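Local coordinates for telomeric DNA-binding factor trf1 (Schizosaccharomyces pombe, PDB 6K5S), which probably binds telomeric double-stranded DNA repeats as a member of the TRF family of telomere-binding factors, at residues Tyr206-Gly209 with Lys210-Ser213; Lys26-Gln29 with Glu30-Ile34. One frame throughout, in Å; residues are numbered along the deposited sequence.

Interaction 1 (Tyr206-Gly209 with Lys210-Ser213); sequences YPWG and KFLS
Pro207 meets Lys210 and Phe211 at the start of helix 208-222, a worked example of how a proline at the N-cap position opens a helix. Its carbonyl is turned into the first turn, where Pro207 O takes a weak, strongly bent bond from Lys210 N (N-H...O angle 120°) and a straighter but still weak one from Phe211 N, 3.3 Å away. On the ring side, Pro207 CG rests 3.7 Å from Lys210 CB, so Lys210 touches the cap with the root of its chain; its NZ, beyond two bends, forms a salt bridge with Glu214 one turn further on.

Trp208 carries most of the side-chain contact. With CG anti to the backbone N (chi1 177°), its indole projects outward from the helix and meets two residues of the next turn with different parts of the ring system. The six-membered ring approaches the Phe211 ring obliquely, with 42° between the planes and Trp208 CZ3 3.6 Å from Phe211 CD2. On the same side of the indole plane, Leu212 CD1 lies 3.5 Å from Trp208 NE1, toward the pyrrole end, and also close to CE2 and CZ2. In the backbone, Leu212 N donates to Trp208 O at 2.8 Å, the first strong i to i+4 bond of this helix.

Gly209 contributes backbone alone, its O accepting from Ser213 N at 3.0 Å. Phe211 and Trp208 also reach Gln134 of helix 122-141, which places this turn against that helix.

The chemistry is thus divided: the proline carbonyl offers an acceptor to two amides of the first turn, while the apolar touch on buried Phe211 and Leu212 is made by one side of the outward-pointing indole.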
loop_
_atom_site.group_PDB
_atom_site.type_symbol
_atom_site.label_atom_id
_atom_site.label_comp_id
_atom_site.label_asym_id
_atom_site.label_seq_id
_atom_site.Cartn_x
_atom_site.Cartn_y
_atom_site.Cartn_z
ATOM N N TYR A 206 -11.696 -22.884 -28.642
ATOM C CA TYR A 206 -11.934 -21.754 -27.748
ATOM C C TYR A 206 -10.584 -21.375 -27.153
ATOM O O TYR A 206 -10.289 -21.705 -25.990
ATOM C CB TYR A 206 -12.964 -22.102 -26.673
ATOM C CG TYR A 206 -14.321 -22.505 -27.223
ATOM C CD1 TYR A 206 -15.227 -21.556 -27.678
ATOM C CD2 TYR A 206 -14.693 -23.839 -27.264
ATOM C CE1 TYR A 206 -16.474 -21.932 -28.164
ATOM C CE2 TYR A 206 -15.925 -24.227 -27.749
ATOM C CZ TYR A 206 -16.809 -23.274 -28.206
ATOM O OH TYR A 206 -18.032 -23.691 -28.685
ATOM N N PRO A 207 -9.726 -20.703 -27.931
ATOM C CA PRO A 207 -8.366 -20.418 -27.463
ATOM C C PRO A 207 -8.362 -19.481 -26.265
ATOM O O PRO A 207 -9.195 -18.579 -26.140
ATOM C CB PRO A 207 -7.700 -19.764 -28.684
ATOM C CG PRO A 207 -8.832 -19.125 -29.427
ATOM C CD PRO A 207 -9.999 -20.084 -29.244
ATOM N N TRP A 208 -7.400 -19.718 -25.371
ATOM C CA TRP A 208 -7.267 -18.884 -24.181
ATOM C C TRP A 208 -7.012 -17.429 -24.556
ATOM O O TRP A 208 -7.666 -16.515 -24.037
ATOM C CB TRP A 208 -6.145 -19.426 -23.306
ATOM C CG TRP A 208 -5.853 -18.614 -22.090
ATOM C CD1 TRP A 208 -4.725 -17.899 -21.837
ATOM C CD2 TRP A 208 -6.694 -18.462 -20.942
ATOM N NE1 TRP A 208 -4.808 -17.302 -20.593
ATOM C CE2 TRP A 208 -6.010 -17.638 -20.025
ATOM C CE3 TRP A 208 -7.966 -18.933 -20.609
ATOM C CZ2 TRP A 208 -6.554 -17.280 -18.792
ATOM C CZ3 TRP A 208 -8.502 -18.599 -19.382
ATOM C CH2 TRP A 208 -7.804 -17.767 -18.490
ATOM N N GLY A 209 -6.080 -17.202 -25.481
ATOM C CA GLY A 209 -5.760 -15.840 -25.884
ATOM C C GLY A 209 -6.982 -15.043 -26.279
ATOM O O GLY A 209 -7.107 -13.865 -25.937
ATOM N N LYS A 210 -7.928 -15.686 -26.967
ATOM C CA LYS A 210 -9.163 -14.995 -27.304
ATOM C C LYS A 210 -9.968 -14.655 -26.054
ATOM O O LYS A 210 -10.553 -13.567 -25.962
ATOM C CB LYS A 210 -9.993 -15.838 -28.274
ATOM C CG LYS A 210 -11.105 -15.060 -28.933
ATOM C CD LYS A 210 -11.884 -15.932 -29.922
ATOM C CE LYS A 210 -13.323 -16.097 -29.479
ATOM N NZ LYS A 210 -14.022 -14.792 -29.403
ATOM N N PHE A 211 -10.013 -15.557 -25.069
ATOM C CA PHE A 211 -10.741 -15.200 -23.853
ATOM C C PHE A 211 -10.034 -14.077 -23.109
ATOM O O PHE A 211 -10.684 -13.177 -22.565
ATOM C CB PHE A 211 -10.919 -16.416 -22.937
ATOM C CG PHE A 211 -11.537 -16.068 -21.608
ATOM C CD1 PHE A 211 -12.864 -15.709 -21.529
ATOM C CD2 PHE A 211 -10.775 -16.062 -20.453
ATOM C CE1 PHE A 211 -13.439 -15.376 -20.314
ATOM C CE2 PHE A 211 -11.341 -15.721 -19.228
ATOM C CZ PHE A 211 -12.668 -15.379 -19.158
ATOM N N LEU A 212 -8.706 -14.120 -23.059
ATOM C CA LEU A 212 -7.970 -13.050 -22.413
ATOM C C LEU A 212 -8.337 -11.710 -23.039
ATOM O O LEU A 212 -8.653 -10.744 -22.334
ATOM C CB LEU A 212 -6.476 -13.322 -22.527
ATOM C CG LEU A 212 -5.530 -13.175 -21.340
ATOM C CD1 LEU A 212 -5.952 -14.039 -20.173
ATOM C CD2 LEU A 212 -4.128 -13.568 -21.794
ATOM N N SER A 213 -8.364 -11.659 -24.371
ATOM C CA SER A 213 -8.694 -10.420 -25.064
ATOM C C SER A 213 -10.139 -10.010 -24.802
ATOM O O SER A 213 -10.433 -8.822 -24.639
ATOM C CB SER A 213 -8.433 -10.579 -26.562
ATOM O OG SER A 213 -8.064 -9.339 -27.140
#

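Interaction 2 (Lys26-Gln29 with Glu30-Ile34)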
loop_
_atom_site.group_PDB
_atom_site.type_symbol
_atom_site.label_atom_id
_atom_site.label_comp_id
_atom_site.label_asym_id
_atom_site.label_seq_id
_atom_site.Cartn_x
_atom_site.Cartn_y
_atom_site.Cartn_z
ATOM N N LYS A 26 -4.296 -3.237 -20.468
ATOM C CA LYS A 26 -3.672 -2.834 -21.724
ATOM C C LYS A 26 -3.908 -3.905 -22.785
ATOM O O LYS A 26 -4.518 -4.942 -22.476
ATOM C CB LYS A 26 -2.178 -2.593 -21.509
ATOM C CG LYS A 26 -1.882 -1.344 -20.712
ATOM C CD LYS A 26 -0.420 -1.299 -20.330
ATOM C CE LYS A 26 0.148 0.091 -20.522
ATOM N NZ LYS A 26 1.558 0.108 -20.064
ATOM N N PRO A 27 -3.481 -3.694 -24.037
ATOM C CA PRO A 27 -3.547 -4.777 -25.026
ATOM C C PRO A 27 -2.935 -6.064 -24.481
ATOM O O PRO A 27 -1.932 -6.032 -23.765
ATOM C CB PRO A 27 -2.746 -4.221 -26.207
ATOM C CG PRO A 27 -2.953 -2.752 -26.131
ATOM C CD PRO A 27 -3.143 -2.402 -24.667
ATOM N N VAL A 28 -3.546 -7.203 -24.834
ATOM C CA VAL A 28 -3.188 -8.477 -24.205
ATOM C C VAL A 28 -1.696 -8.757 -24.345
ATOM O O VAL A 28 -1.036 -9.176 -23.382
ATOM C CB VAL A 28 -4.042 -9.630 -24.770
ATOM C CG1 VAL A 28 -4.054 -9.631 -26.307
ATOM C CG2 VAL A 28 -3.529 -10.962 -24.255
ATOM N N GLN A 29 -1.139 -8.532 -25.539
ATOM C CA GLN A 29 0.298 -8.709 -25.743
ATOM C C GLN A 29 1.112 -7.854 -24.775
ATOM O O GLN A 29 2.122 -8.317 -24.229
ATOM C CB GLN A 29 0.646 -8.384 -27.202
ATOM C CG GLN A 29 2.107 -8.075 -27.469
ATOM C CD GLN A 29 3.024 -9.287 -27.382
ATOM O OE1 GLN A 29 2.665 -10.347 -26.855
ATOM N NE2 GLN A 29 4.248 -9.119 -27.897
ATOM N N GLU A 30 0.664 -6.627 -24.523
ATOM C CA GLU A 30 1.393 -5.707 -23.655
ATOM C C GLU A 30 1.305 -6.136 -22.195
ATOM O O GLU A 30 2.316 -6.154 -21.482
ATOM C CB GLU A 30 0.826 -4.302 -23.823
ATOM C CG GLU A 30 1.596 -3.401 -24.716
ATOM C CD GLU A 30 1.406 -1.958 -24.304
ATOM O OE1 GLU A 30 0.870 -1.180 -25.126
ATOM O OE2 GLU A 30 1.788 -1.610 -23.157
ATOM N N ALA A 31 0.095 -6.465 -21.729
ATOM C CA ALA A 31 -0.078 -6.950 -20.362
ATOM C C ALA A 31 0.627 -8.281 -20.162
ATOM O O ALA A 31 1.327 -8.482 -19.162
ATOM C CB ALA A 31 -1.569 -7.083 -20.032
ATOM N N SER A 32 0.471 -9.207 -21.111
ATOM C CA SER A 32 1.150 -10.494 -20.968
ATOM C C SER A 32 2.652 -10.307 -20.871
ATOM O O SER A 32 3.313 -10.957 -20.055
ATOM C CB SER A 32 0.800 -11.422 -22.125
ATOM O OG SER A 32 -0.598 -11.584 -22.209
ATOM N N ALA A 33 3.205 -9.405 -21.686
ATOM C CA ALA A 33 4.638 -9.129 -21.620
ATOM C C ALA A 33 5.047 -8.679 -20.226
ATOM O O ALA A 33 6.063 -9.134 -19.688
ATOM C CB ALA A 33 5.020 -8.075 -22.656
ATOM N N ILE A 34 4.255 -7.795 -19.618
ATOM C CA ILE A 34 4.614 -7.265 -18.311
ATOM C C ILE A 34 4.682 -8.393 -17.287
ATOM O O ILE A 34 5.664 -8.519 -16.539
ATOM C CB ILE A 34 3.617 -6.151 -17.934
ATOM C CG1 ILE A 34 3.768 -4.997 -18.933
ATOM C CG2 ILE A 34 3.819 -5.688 -16.513
ATOM C CD1 ILE A 34 2.806 -3.847 -18.756
#
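Pro27 O receives Ala31 N at 2.9 Å, with an N-H...O angle of 166°, and Glu30 N in a weaker, bent bond, so the backbone enters helix 28-36 with a proline in the N-cap position. The next rungs follow in i to i+4 order, Ser32 N bonding to Val28 O and Ala33 N to Gln29 O at 3.0 Å.

Val28 O accepts two bonds from one residue. Ser32 N reaches it nearly in line with the carbonyl, and the hydroxyl of the same serine adds a second bond, Ser32 OG to Val28 O at 2.7 Å, arriving 43° above the carbonyl plane. Placing OG beside the backbone N and opposite the carbonyl carbon (chi1 -56°) turns the hydroxyl back toward the preceding turn. There it also lies 3.6 Å from Val28 CG2. Replacing Ser32 by an alanine is likely to leave Val28 O with the amide as its one donor from this segment and open a small gap beside Val28 CG2.

On another flank, Lys26 and Glu30 cross at a slant. The lysine chain passes alongside the carboxylate: Lys26 NZ forms a long salt bridge to Glu30 OE2 at 3.5 Å, and Lys26 CE lies equally near that oxygen. Glu30 CB itself lies 3.3 Å from Pro27 O. Tyr95 touches Val28, Ala31 and Ser32 from a loop.

Chemically, then, the start of the helix combines two kinds of attraction: a hydroxyl that donates its hydrogen to a backbone carbonyl, and a long ion pair, probably adding only modest electrostatic attraction, that spans the step from the residue before the cap into the helix.

How the interactions relate
The same principle appears twice: interaction 1 and interaction 2 each open a helix with a proline at the N-cap, and these two openings pack on each other although far apart in sequence. Their centres lie 13 Å apart, on the same side of the chain's centre. Leu212 CD2 of 210-213 sits 3.6 Å from Val28 CG2 of 26-29 and 4.1 Å from Ser32 OG, while Ser213 OG approaches Val28 CG1 at 4.1 Å. Leu212 therefore serves both contacts, turning one methyl to the Trp208 indole and the other to Val28. The packing joins the near-C-terminal helix 208-222 to helix 28-36 within the TRF-family helical domain.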